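Local atomic coordinates of fatty acid synthase 1, isoform A (Drosophila melanogaster, PDB entry 6FN6), a protein that probably builds long-chain saturated fatty acids from acetyl-CoA and malonyl-CoA with NADPH, this chain being its dehydratase, enoyl reductase and ketoreductase region. Residues A[679-682]-A[683-686]; A[870-873]-A[874-877]; A[1081-1084]-A[1085-1089]. All coordinates share one frame; numbering follows the deposited sequence.

Contact 1 (A[679-682]-A[683-686])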
# COMPACT_ATOMS: atom_id res chain seq x y z
N LYS A 679 3.54 6.45 47.09
CA LYS A 679 2.30 5.71 46.84
C LYS A 679 2.37 4.90 45.55
O LYS A 679 1.35 4.46 45.02
CB LYS A 679 1.09 6.66 46.79
CG LYS A 679 0.76 7.36 48.10
CD LYS A 679 0.25 6.37 49.14
CE LYS A 679 0.02 7.03 50.49
NZ LYS A 679 1.27 7.54 51.11
N TRP A 680 3.59 4.71 45.05
CA TRP A 680 3.84 3.76 43.97
C TRP A 680 4.80 2.69 44.46
O TRP A 680 5.89 3.00 44.94
CB TRP A 680 4.43 4.44 42.73
CG TRP A 680 3.43 5.06 41.81
CD1 TRP A 680 2.13 5.37 42.08
CD2 TRP A 680 3.65 5.45 40.44
NE1 TRP A 680 1.53 5.92 40.97
CE2 TRP A 680 2.44 5.98 39.96
CE3 TRP A 680 4.76 5.39 39.59
CZ2 TRP A 680 2.31 6.46 38.65
CZ3 TRP A 680 4.62 5.87 38.29
CH2 TRP A 680 3.41 6.39 37.84
N THR A 681 4.39 1.43 44.36
CA THR A 681 5.29 0.33 44.66
C THR A 681 6.23 0.19 43.47
O THR A 681 5.87 0.57 42.35
CB THR A 681 4.53 -1.00 44.91
OG1 THR A 681 3.93 -1.44 43.69
CG2 THR A 681 3.46 -0.81 45.97
N MET A 682 7.43 -0.32 43.70
CA MET A 682 8.34 -0.60 42.60
C MET A 682 7.64 -1.49 41.59
O MET A 682 7.81 -1.33 40.38
CB MET A 682 9.62 -1.27 43.10
CG MET A 682 10.63 -0.32 43.72
SD MET A 682 12.12 -1.17 44.25
CE MET A 682 13.12 0.20 44.79
N GLU A 683 6.85 -2.44 42.09
CA GLU A 683 6.05 -3.32 41.26
C GLU A 683 5.19 -2.50 40.30
O GLU A 683 5.15 -2.77 39.10
CB GLU A 683 5.18 -4.22 42.14
CG GLU A 683 4.12 -5.02 41.39
CD GLU A 683 3.29 -5.88 42.32
OE1 GLU A 683 2.07 -6.04 42.08
OE2 GLU A 683 3.86 -6.41 43.30
N GLU A 684 4.51 -1.49 40.84
CA GLU A 684 3.66 -0.63 40.04
C GLU A 684 4.47 0.21 39.05
O GLU A 684 4.16 0.25 37.86
CB GLU A 684 2.86 0.30 40.95
CG GLU A 684 1.70 -0.38 41.67
CD GLU A 684 1.06 0.52 42.71
OE1 GLU A 684 1.15 1.76 42.56
OE2 GLU A 684 0.46 -0.01 43.67
N ALA A 685 5.52 0.86 39.55
CA ALA A 685 6.31 1.78 38.75
C ALA A 685 6.91 1.10 37.52
O ALA A 685 6.98 1.70 36.45
CB ALA A 685 7.40 2.40 39.60
N SER A 686 7.34 -0.15 37.69
CA SER A 686 8.00 -0.89 36.62
C SER A 686 7.16 -0.97 35.35
O SER A 686 7.69 -1.19 34.26
CB SER A 686 8.34 -2.30 37.10
OG SER A 686 7.18 -3.01 37.51
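The carbonyl oxygen of T681 receives the amide of A685, with T681 O and A685 N 2.8 Å apart. The bond is nearly straight at 168°. It is the first i to i+4 bond of the short helix 682-685. The side chain of T681 works on the same turn. Its OG1 accepts from the amide of E684, at 2.9 Å from T681 OG1 to E684 N. T681 is thus the N-cap residue. A chi1 of 68° places OG1 between the backbone N and the carbonyl carbon, where it can turn toward that amide. The extended chain of E684 crosses T681 obliquely, and E684 CG comes 3.2 Å from T681 OG1.

The turn belongs to the enoyl reductase part, which has the fold of the medium-chain dehydrogenase/reductase family. It follows strand 673-675. One carboxylate oxygen of E684 reaches toward W680, with E684 OE1 3.8 Å from W680 CD1. The indole and carboxylate planes stand 67° apart. On the other ring of the indole, W680 CE3 touches the methyl A685 CB at 4.0 Å, obliquely. This apolar contact continues to M654, on which both W680 and A685 rest.

One residue on, the amide of S686 bonds to the carbonyl of M682, at 3.0 Å from S686 N to M682 O. The hydroxyl of S686 donates a hydrogen bond to E683 O, from above the carbonyl plane. The extended chain of E683 leaves the turn, and its OE1 bonds to T868. The side chain of M682 packs on Y607 and Y608.

Contact 2 (A[870-873]-A[874-877])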
# COMPACT_ATOMS: atom_id res chain seq x y z
N VAL A 870 2.90 -10.99 38.59
CA VAL A 870 4.29 -11.05 39.05
C VAL A 870 4.80 -12.49 39.14
O VAL A 870 4.08 -13.40 39.55
CB VAL A 870 4.44 -10.35 40.42
CG1 VAL A 870 5.91 -10.22 40.79
CG2 VAL A 870 3.76 -8.99 40.40
N PHE A 871 6.05 -12.67 38.74
CA PHE A 871 6.74 -13.95 38.86
C PHE A 871 8.11 -13.74 39.50
O PHE A 871 8.77 -12.74 39.23
CB PHE A 871 6.89 -14.62 37.49
CG PHE A 871 5.58 -14.93 36.82
CD1 PHE A 871 4.90 -13.96 36.10
CD2 PHE A 871 5.03 -16.20 36.91
CE1 PHE A 871 3.70 -14.25 35.48
CE2 PHE A 871 3.83 -16.49 36.29
CZ PHE A 871 3.17 -15.52 35.57
N ASN A 872 8.54 -14.66 40.35
CA ASN A 872 9.84 -14.52 41.01
C ASN A 872 10.96 -15.03 40.09
O ASN A 872 10.70 -15.51 38.99
CB ASN A 872 9.87 -15.25 42.35
CG ASN A 872 9.52 -16.72 42.23
OD1 ASN A 872 9.71 -17.33 41.18
ND2 ASN A 872 9.01 -17.29 43.32
N ASP A 873 12.20 -14.90 40.55
CA ASP A 873 13.37 -15.18 39.72
C ASP A 873 13.40 -16.62 39.20
O ASP A 873 14.07 -16.90 38.21
CB ASP A 873 14.66 -14.87 40.48
CG ASP A 873 14.71 -15.54 41.84
OD1 ASP A 873 13.66 -16.01 42.32
OD2 ASP A 873 15.80 -15.58 42.44
N GLN A 874 12.69 -17.52 39.87
CA GLN A 874 12.69 -18.93 39.50
C GLN A 874 11.62 -19.25 38.46
O GLN A 874 11.73 -20.23 37.73
CB GLN A 874 12.47 -19.80 40.74
CG GLN A 874 13.59 -19.72 41.76
CD GLN A 874 14.94 -20.10 41.20
OE1 GLN A 874 15.03 -20.82 40.20
NE2 GLN A 874 16.01 -19.63 41.83
N GLN A 875 10.58 -18.42 38.40
CA GLN A 875 9.45 -18.67 37.51
C GLN A 875 9.54 -17.86 36.21
O GLN A 875 8.52 -17.39 35.70
CB GLN A 875 8.14 -18.33 38.22
CG GLN A 875 7.92 -19.08 39.52
CD GLN A 875 6.91 -18.39 40.42
OE1 GLN A 875 6.55 -17.24 40.19
NE2 GLN A 875 6.47 -19.08 41.46
N VAL A 876 10.75 -17.70 35.68
CA VAL A 876 10.93 -16.93 34.45
C VAL A 876 10.30 -17.64 33.27
O VAL A 876 9.70 -17.01 32.40
CB VAL A 876 12.43 -16.65 34.19
CG1 VAL A 876 12.62 -15.87 32.89
CG2 VAL A 876 13.03 -15.89 35.36
N GLU A 877 10.44 -18.96 33.22
CA GLU A 877 9.86 -19.75 32.14
C GLU A 877 8.35 -19.53 32.11
O GLU A 877 7.78 -19.16 31.08
CB GLU A 877 10.18 -21.24 32.31
CG GLU A 877 9.54 -22.14 31.26
CD GLU A 877 9.81 -23.62 31.50
OE1 GLU A 877 10.75 -23.93 32.27
OE2 GLU A 877 9.08 -24.46 30.93
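N872 and Q875 hold each other by backbone and side chain. The amide of Q875 donates to the carbonyl of N872, with Q875 N and N872 O 3.0 Å apart, and this closes a type I beta turn. In return the side chain of Q875 accepts from the backbone of N872, at 3.3 Å from N872 N to Q875 OE1. That bond is fairly straight at 160°, but the donor sits above the plane of the side-chain amide. N872 adds two weak bonds. N872 OD1 lies 3.1 Å from Q875 N and 3.3 Å from Q874 N. A chi1 of 56° turns the amide of N872 over these two backbone N-H groups.

The amides of N872 and Q875 are inclined to each other by 39°. Q875 OE1 also approaches the ring of F871, 3.8 Å from F871 CD2. An alanine in place of Q875 would probably leave the amide N-H of N872 without this acceptor and remove the oxygen that lies near the F871 ring.

V876 turns its CG2 branch to the carbonyl of D873. That carbonyl also takes a hydrogen bond from W585. The turn links strand 868-872 to helix 876-885 in a beta-alpha-beta unit. F871 is hydrogen-bonded through its backbone to V893 and K895, and V876 leans on I894, so both ends rest on the parallel strand 891-895.

Contact 3 (A[1081-1084]-A[1085-1089])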
# COMPACT_ATOMS: atom_id res chain seq x y z
N MET A 1081 53.49 -32.80 28.22
CA MET A 1081 52.59 -31.70 28.55
C MET A 1081 51.76 -32.01 29.79
O MET A 1081 51.48 -31.12 30.60
CB MET A 1081 51.66 -31.39 27.37
CG MET A 1081 52.36 -30.70 26.21
SD MET A 1081 51.21 -30.26 24.90
CE MET A 1081 52.33 -29.54 23.70
N GLU A 1082 51.36 -33.27 29.93
CA GLU A 1082 50.63 -33.72 31.10
C GLU A 1082 51.44 -33.46 32.37
O GLU A 1082 50.93 -32.91 33.34
CB GLU A 1082 50.32 -35.22 31.00
CG GLU A 1082 49.26 -35.57 29.96
CD GLU A 1082 49.17 -37.06 29.70
OE1 GLU A 1082 49.79 -37.83 30.47
OE2 GLU A 1082 48.49 -37.46 28.73
N ARG A 1083 52.71 -33.84 32.33
CA ARG A 1083 53.58 -33.72 33.49
C ARG A 1083 53.84 -32.24 33.80
O ARG A 1083 53.84 -31.84 34.97
CB ARG A 1083 54.90 -34.45 33.24
CG ARG A 1083 55.69 -34.78 34.49
CD ARG A 1083 55.00 -35.89 35.27
NE ARG A 1083 55.85 -36.45 36.32
CZ ARG A 1083 55.78 -36.14 37.61
NH1 ARG A 1083 54.89 -35.25 38.04
NH2 ARG A 1083 56.60 -36.71 38.47
N ILE A 1084 54.08 -31.45 32.77
CA ILE A 1084 54.32 -30.02 32.93
C ILE A 1084 53.19 -29.37 33.73
O ILE A 1084 53.44 -28.59 34.65
CB ILE A 1084 54.51 -29.34 31.57
CG1 ILE A 1084 55.81 -29.81 30.92
CG2 ILE A 1084 54.49 -27.81 31.73
CD1 ILE A 1084 56.03 -29.31 29.50
N CYS A 1085 51.95 -29.68 33.36
CA CYS A 1085 50.80 -29.07 34.01
C CYS A 1085 50.62 -29.61 35.42
O CYS A 1085 50.25 -28.87 36.33
CB CYS A 1085 49.54 -29.31 33.18
SG CYS A 1085 49.60 -28.45 31.58
N GLU A 1086 50.88 -30.90 35.61
CA GLU A 1086 50.82 -31.50 36.94
C GLU A 1086 51.85 -30.85 37.85
O GLU A 1086 51.55 -30.45 38.97
CB GLU A 1086 51.05 -33.01 36.87
CG GLU A 1086 50.86 -33.71 38.21
CD GLU A 1086 51.23 -35.18 38.17
OE1 GLU A 1086 52.07 -35.57 37.33
OE2 GLU A 1086 50.68 -35.96 38.98
N GLN A 1087 53.07 -30.74 37.35
CA GLN A 1087 54.17 -30.17 38.12
C GLN A 1087 53.87 -28.73 38.48
O GLN A 1087 54.13 -28.29 39.60
CB GLN A 1087 55.48 -30.27 37.33
CG GLN A 1087 56.06 -31.67 37.25
CD GLN A 1087 56.54 -32.19 38.59
OE1 GLN A 1087 55.77 -32.72 39.38
NE2 GLN A 1087 57.84 -32.04 38.85
N ARG A 1088 53.34 -27.98 37.51
CA ARG A 1088 52.98 -26.59 37.74
C ARG A 1088 52.03 -26.46 38.93
O ARG A 1088 52.23 -25.62 39.81
CB ARG A 1088 52.35 -25.99 36.48
CG ARG A 1088 53.36 -25.55 35.42
CD ARG A 1088 52.67 -24.94 34.20
NE ARG A 1088 51.90 -23.74 34.55
CZ ARG A 1088 52.39 -22.51 34.58
NH1 ARG A 1088 53.66 -22.27 34.27
NH2 ARG A 1088 51.60 -21.50 34.92
N GLN A 1089 50.98 -27.28 38.96
CA GLN A 1089 50.02 -27.25 40.05
C GLN A 1089 50.66 -27.61 41.38
O GLN A 1089 50.32 -27.04 42.41
CB GLN A 1089 48.84 -28.18 39.77
CG GLN A 1089 47.87 -27.67 38.72
CD GLN A 1089 46.49 -28.29 38.85
OE1 GLN A 1089 46.13 -28.83 39.90
NE2 GLN A 1089 45.70 -28.21 37.79
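R1083 crosses E1086 and Q1087 obliquely, and its guanidinium group meets both. The salt bridge runs from R1083 NH1 to E1086 OE1 at 2.9 Å. The two flat groups are not coplanar; their planes stand 59° apart, and a single nitrogen meets a single oxygen. R1083 has its CG anti to the backbone N, then bends at chi2 (71°). That bend carries the chain forward along the helix, over the next turn. R1083 CD also passes E1086 OE1, at 3.6 Å.

Q1087 approaches from a different direction. Its NE2 lies over one face of the guanidinium, while Q1087 OE1 is 3.0 Å from R1083 NH1. The bent chain of Q1087 brings its CG beside R1083 O. R1083 O also accepts from Q1087 N, at 2.7 Å.

Other side chains of the helix reach neighbouring elements. The side chain of I1084 packs on T1039 and L493, and I1084 CG2 stands 4.2 Å from R1088 CD. R1088 bends at chi3, and its end pairs with D1043 and makes a cation-pi contact with F1056. E1082 points away from 1085-1089 and bonds to Q1099 and to the backbone N of G498. The side chain of C1085 touches C1058.

An i to i+3 salt bridge above regular i to i+4 backbone bonds is a common feature of alpha-helices. Helix 1072-1090 is one of those packed against the parallel sheet of the Rossmann-type ketoreductase fold.

In the fold
Contacts 1 and 2 both lie in the enoyl reductase part, with centres about 18 Å apart. They touch where E683 CD packs on V870 CG2, at 3.7 Å. Contact 3 is in the ketoreductase part, with its centre about 57 Å from that of contact 1 and about 45 Å from that of contact 2. The first two each lead into a helix: contact 1 is partly buried, and contact 2 lies at the surface. There a side-chain oxygen of threonine, asparagine or glutamine meets backbone amides. Contact 3 is buried and lies within one long helix, where the backbone is already paired. Its chemistry includes a salt bridge between side chains, while others reach neighbouring elements.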